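Local coordinates for protein peptide methionine sulfoxide reductase msrA/msrB (Neisseria gonorrhoeae, PDB 2H30) that probably passes electrons as a thioredoxin-type domain, taking them from DsbD to reduce the methionine sulfoxide reductase domains that follow it in the same protein, at residues His18-Met23 with Val33-Asp38. The protein carries 2 engineered substitutions. Numbering follows the deposited sequence.
Engineered in segment 18-23: Met-20 (natural residue Leu), Met-23 (natural residue Leu).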
ATOM      1  N   HIS A  18      -6.501  -1.217 -12.684  1.00 22.62           N
ATOM      2  CA  HIS A  18      -7.638  -1.940 -13.250  1.00 24.52           C
ATOM      3  C   HIS A  18      -7.968  -3.134 -12.369  1.00 23.76           C
ATOM      4  O   HIS A  18      -9.132  -3.361 -12.007  1.00 25.95           O
ATOM      5  CB  HIS A  18      -7.396  -2.369 -14.710  1.00 26.78           C
ATOM      6  CG  HIS A  18      -8.614  -2.984 -15.327  1.00 30.47           C
ATOM      7  ND1 HIS A  18      -9.719  -2.238 -15.692  1.00 36.17           N
ATOM      8  CD2 HIS A  18      -8.938  -4.279 -15.556  1.00 36.90           C
ATOM      9  CE1 HIS A  18     -10.655  -3.050 -16.159  1.00 39.00           C
ATOM     10  NE2 HIS A  18     -10.203  -4.292 -16.094  1.00 37.80           N
ATOM     11  N   THR A  19      -6.945  -3.868 -11.947  1.00 22.81           N
ATOM     12  CA  THR A  19      -7.144  -5.012 -11.082  1.00 23.39           C
ATOM     13  C   THR A  19      -7.763  -4.600  -9.738  1.00 22.56           C
ATOM     14  O   THR A  19      -8.595  -5.284  -9.154  1.00 22.81           O
ATOM     15  CB  THR A  19      -5.784  -5.697 -10.847  1.00 24.34           C
ATOM     16  OG1 THR A  19      -5.274  -6.151 -12.105  1.00 28.19           O
ATOM     17  CG2 THR A  19      -5.899  -6.878  -9.869  1.00 28.85           C
HETATM   18  N   MSE A  20      -7.312  -3.471  -9.237  1.00 22.15           N
HETATM   19  CA  MSE A  20      -7.744  -3.060  -7.913  1.00 25.72           C
HETATM   20  C   MSE A  20      -9.160  -2.545  -7.954  1.00 26.00           C
HETATM   21  O   MSE A  20      -9.875  -2.538  -6.960  1.00 25.70           O
HETATM   22  CB  MSE A  20      -6.780  -2.037  -7.366  1.00 24.28           C
HETATM   23  CG  MSE A  20      -6.935  -1.775  -5.921  1.00 29.57           C
HETATM   24 SE   MSE A  20      -5.484  -0.575  -5.629  1.00 35.29          SE
HETATM   25  CE  MSE A  20      -4.007  -1.673  -6.034  1.00 21.53           C
ATOM     26  N   SER A  21      -9.600  -2.136  -9.131  1.00 27.65           N
ATOM     27  CA  SER A  21     -10.947  -1.554  -9.246  1.00 28.66           C
ATOM     28  C   SER A  21     -12.114  -2.624  -9.124  1.00 28.90           C
ATOM     29  O   SER A  21     -13.320  -2.315  -8.999  1.00 29.77           O
ATOM     30  CB  SER A  21     -10.962  -0.522 -10.407  1.00 29.31           C
ATOM     31  OG  SER A  21     -10.094   0.627 -10.092  1.00 30.34           O
ATOM     32  N   THR A  22     -11.738  -3.902  -9.000  1.00 28.37           N
ATOM     33  CA  THR A  22     -12.683  -4.941  -8.704  1.00 27.68           C
ATOM     34  C   THR A  22     -12.638  -5.306  -7.204  1.00 25.72           C
ATOM     35  O   THR A  22     -13.282  -6.259  -6.735  1.00 26.01           O
ATOM     36  CB  THR A  22     -12.364  -6.184  -9.597  1.00 30.00           C
ATOM     37  OG1 THR A  22     -11.261  -6.880  -9.036  1.00 31.18           O
ATOM     38  CG2 THR A  22     -11.932  -5.710 -10.996  1.00 32.12           C
HETATM   39  N   MSE A  23     -11.885  -4.519  -6.415  1.00 20.27           N
HETATM   40  CA  MSE A  23     -11.625  -4.914  -5.031  1.00 18.24           C
HETATM   41  C   MSE A  23     -12.284  -3.972  -4.039  1.00 16.14           C
HETATM   42  O   MSE A  23     -12.613  -2.818  -4.382  1.00 16.48           O
HETATM   43  CB  MSE A  23     -10.107  -4.934  -4.767  1.00 17.22           C
HETATM   44  CG  MSE A  23      -9.464  -6.048  -5.565  1.00 17.11           C
HETATM   45 SE   MSE A  23      -7.512  -5.968  -5.214  1.00 22.32          SE
HETATM   46  CE  MSE A  23      -7.076  -7.295  -6.546  1.00 20.22           C
ATOM     47  N   VAL A  33     -12.261   4.186  -5.250  1.00 14.24           N
ATOM     48  CA  VAL A  33     -12.494   5.601  -4.859  1.00 15.89           C
ATOM     49  C   VAL A  33     -11.178   6.300  -4.525  1.00 16.44           C
ATOM     50  O   VAL A  33     -11.093   7.536  -4.589  1.00 18.30           O
ATOM     51  CB  VAL A  33     -13.534   5.761  -3.723  1.00 16.79           C
ATOM     52  CG1 VAL A  33     -14.863   5.087  -4.086  1.00 16.76           C
ATOM     53  CG2 VAL A  33     -13.033   5.196  -2.387  1.00 17.48           C
ATOM     54  N   TYR A  34     -10.184   5.506  -4.121  1.00 16.14           N
ATOM     55  CA  TYR A  34      -8.896   6.080  -3.676  1.00 16.85           C
ATOM     56  C   TYR A  34      -7.946   6.354  -4.808  1.00 18.36           C
ATOM     57  O   TYR A  34      -6.934   7.037  -4.582  1.00 18.91           O
ATOM     58  CB  TYR A  34      -8.210   5.129  -2.686  1.00 17.23           C
ATOM     59  CG  TYR A  34      -9.024   5.037  -1.420  1.00 17.56           C
ATOM     60  CD1 TYR A  34      -8.972   6.048  -0.453  1.00 17.54           C
ATOM     61  CD2 TYR A  34      -9.881   3.950  -1.186  1.00 18.84           C
ATOM     62  CE1 TYR A  34      -9.729   5.967   0.711  1.00 20.04           C
ATOM     63  CE2 TYR A  34     -10.660   3.861  -0.016  1.00 19.72           C
ATOM     64  CZ  TYR A  34     -10.580   4.892   0.923  1.00 20.36           C
ATOM     65  OH  TYR A  34     -11.361   4.831   2.077  1.00 22.22           O
ATOM     66  N   LEU A  35      -8.216   5.819  -6.008  1.00 17.70           N
ATOM     67  CA  LEU A  35      -7.256   5.817  -7.091  1.00 19.15           C
ATOM     68  C   LEU A  35      -7.422   7.035  -8.003  1.00 19.11           C
ATOM     69  O   LEU A  35      -7.661   6.905  -9.238  1.00 20.71           O
ATOM     70  CB  LEU A  35      -7.375   4.528  -7.902  1.00 21.42           C
ATOM     71  CG  LEU A  35      -7.029   3.293  -7.111  1.00 20.12           C
ATOM     72  CD1 LEU A  35      -7.247   2.038  -7.952  1.00 21.26           C
ATOM     73  CD2 LEU A  35      -5.565   3.383  -6.660  1.00 28.45           C
ATOM     74  N   LYS A  36      -7.306   8.208  -7.389  1.00 19.38           N
ATOM     75  CA  LYS A  36      -7.590   9.479  -8.079  1.00 20.38           C
ATOM     76  C   LYS A  36      -6.794   9.627  -9.333  1.00 21.06           C
ATOM     77  O   LYS A  36      -5.617   9.217  -9.442  1.00 20.18           O
ATOM     78  CB  LYS A  36      -7.344  10.683  -7.174  1.00 19.63           C
ATOM     79  CG  LYS A  36      -8.007  10.661  -5.865  1.00 20.27           C
ATOM     80  CD  LYS A  36      -9.487  10.305  -5.895  1.00 19.02           C
ATOM     81  CE  LYS A  36     -10.054  10.535  -4.492  1.00 21.15           C
ATOM     82  NZ  LYS A  36     -11.546  10.155  -4.350  1.00 22.17           N
ATOM     83  N   LYS A  37      -7.433  10.239 -10.341  1.00 23.40           N
ATOM     84  CA  LYS A  37      -6.774  10.395 -11.620  1.00 25.79           C
ATOM     85  C   LYS A  37      -5.664  11.442 -11.555  1.00 25.40           C
ATOM     86  O   LYS A  37      -5.654  12.325 -10.676  1.00 27.05           O
ATOM     87  CB  LYS A  37      -7.821  10.754 -12.714  1.00 27.25           C
ATOM     88  CG  LYS A  37      -8.763   9.590 -13.041  1.00 32.30           C
ATOM     89  CD  LYS A  37      -8.009   8.509 -13.780  1.00 39.99           C
ATOM     90  CE  LYS A  37      -8.866   7.288 -14.011  1.00 44.82           C
ATOM     91  NZ  LYS A  37      -8.347   6.506 -15.172  1.00 47.48           N
ATOM     92  N   ASP A  38      -4.703  11.303 -12.449  1.00 26.01           N
ATOM     93  CA  ASP A  38      -3.640  12.280 -12.645  1.00 28.71           C
ATOM     94  C   ASP A  38      -2.726  12.349 -11.463  1.00 26.46           C
ATOM     95  O   ASP A  38      -2.046  13.359 -11.243  1.00 28.48           O
ATOM     96  CB  ASP A  38      -4.220  13.670 -12.914  1.00 29.44           C
ATOM     97  CG  ASP A  38      -5.064  13.705 -14.166  1.00 36.13           C
ATOM     98  OD1 ASP A  38      -4.601  13.124 -15.187  1.00 39.29           O
ATOM     99  OD2 ASP A  38      -6.183  14.301 -14.085  1.00 39.84           O
TER
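Leu-35 meets Met-20 and Ser-21 entirely through aliphatic, selenium and hydroxyl atoms; the nearby flat group, the phenol ring of Tyr-34, stays aside from this contact and has Val-33 CG2 over one face near the ring edge, 3.5 Å off the plane. Of the two methyls of Leu-35, CD1 is directed at the end of helix 16-20; CD2 branches off across that direction. Leu-35 CD1 does most of the touching: with chi2 at 177° it continues the line of the chain away from CA and reaches a corner between two residues, 3.9 Å from Met-20 SE. On the other side of this corner, Leu-35 CD1 lies 3.8 Å from Ser-21 OG. Leu-35 CD2 approaches the selenium alone, so the two side chains meet at a slant, with SE near both methyls. Met-20, an engineered selenomethionine in place of leucine, runs extended as far as SE and bends only at the last torsion (chi3 -63°). Ser-21 adds a brush at the margin: its hydroxyl rests against Leu-35 CD1 but bonds back to Pro-17 O, in the preceding turn of the helix. Each segment contains a turn. A type I beta turn from Met-20 to Met-23, closed by Met-23 N to Met-20 O at 2.9 Å, leads out of the helix, and Leu-35 is the centre of an inverse gamma turn. Just beyond it, Lys-36 NZ folds back to Val-33 O at 2.7 Å, almost straight on to the carbonyl (C=O...N angle 164°). In the thioredoxin fold, this small, mainly apolar contact joins the N-terminal helix to the loop leading into strand 41-45: Met-20 is buried against Ile-43 and Ile-75 of the central strands and Ile-113 of helix 112-116, while Leu-35 rests on Thr-41 at the start of strand 41-45.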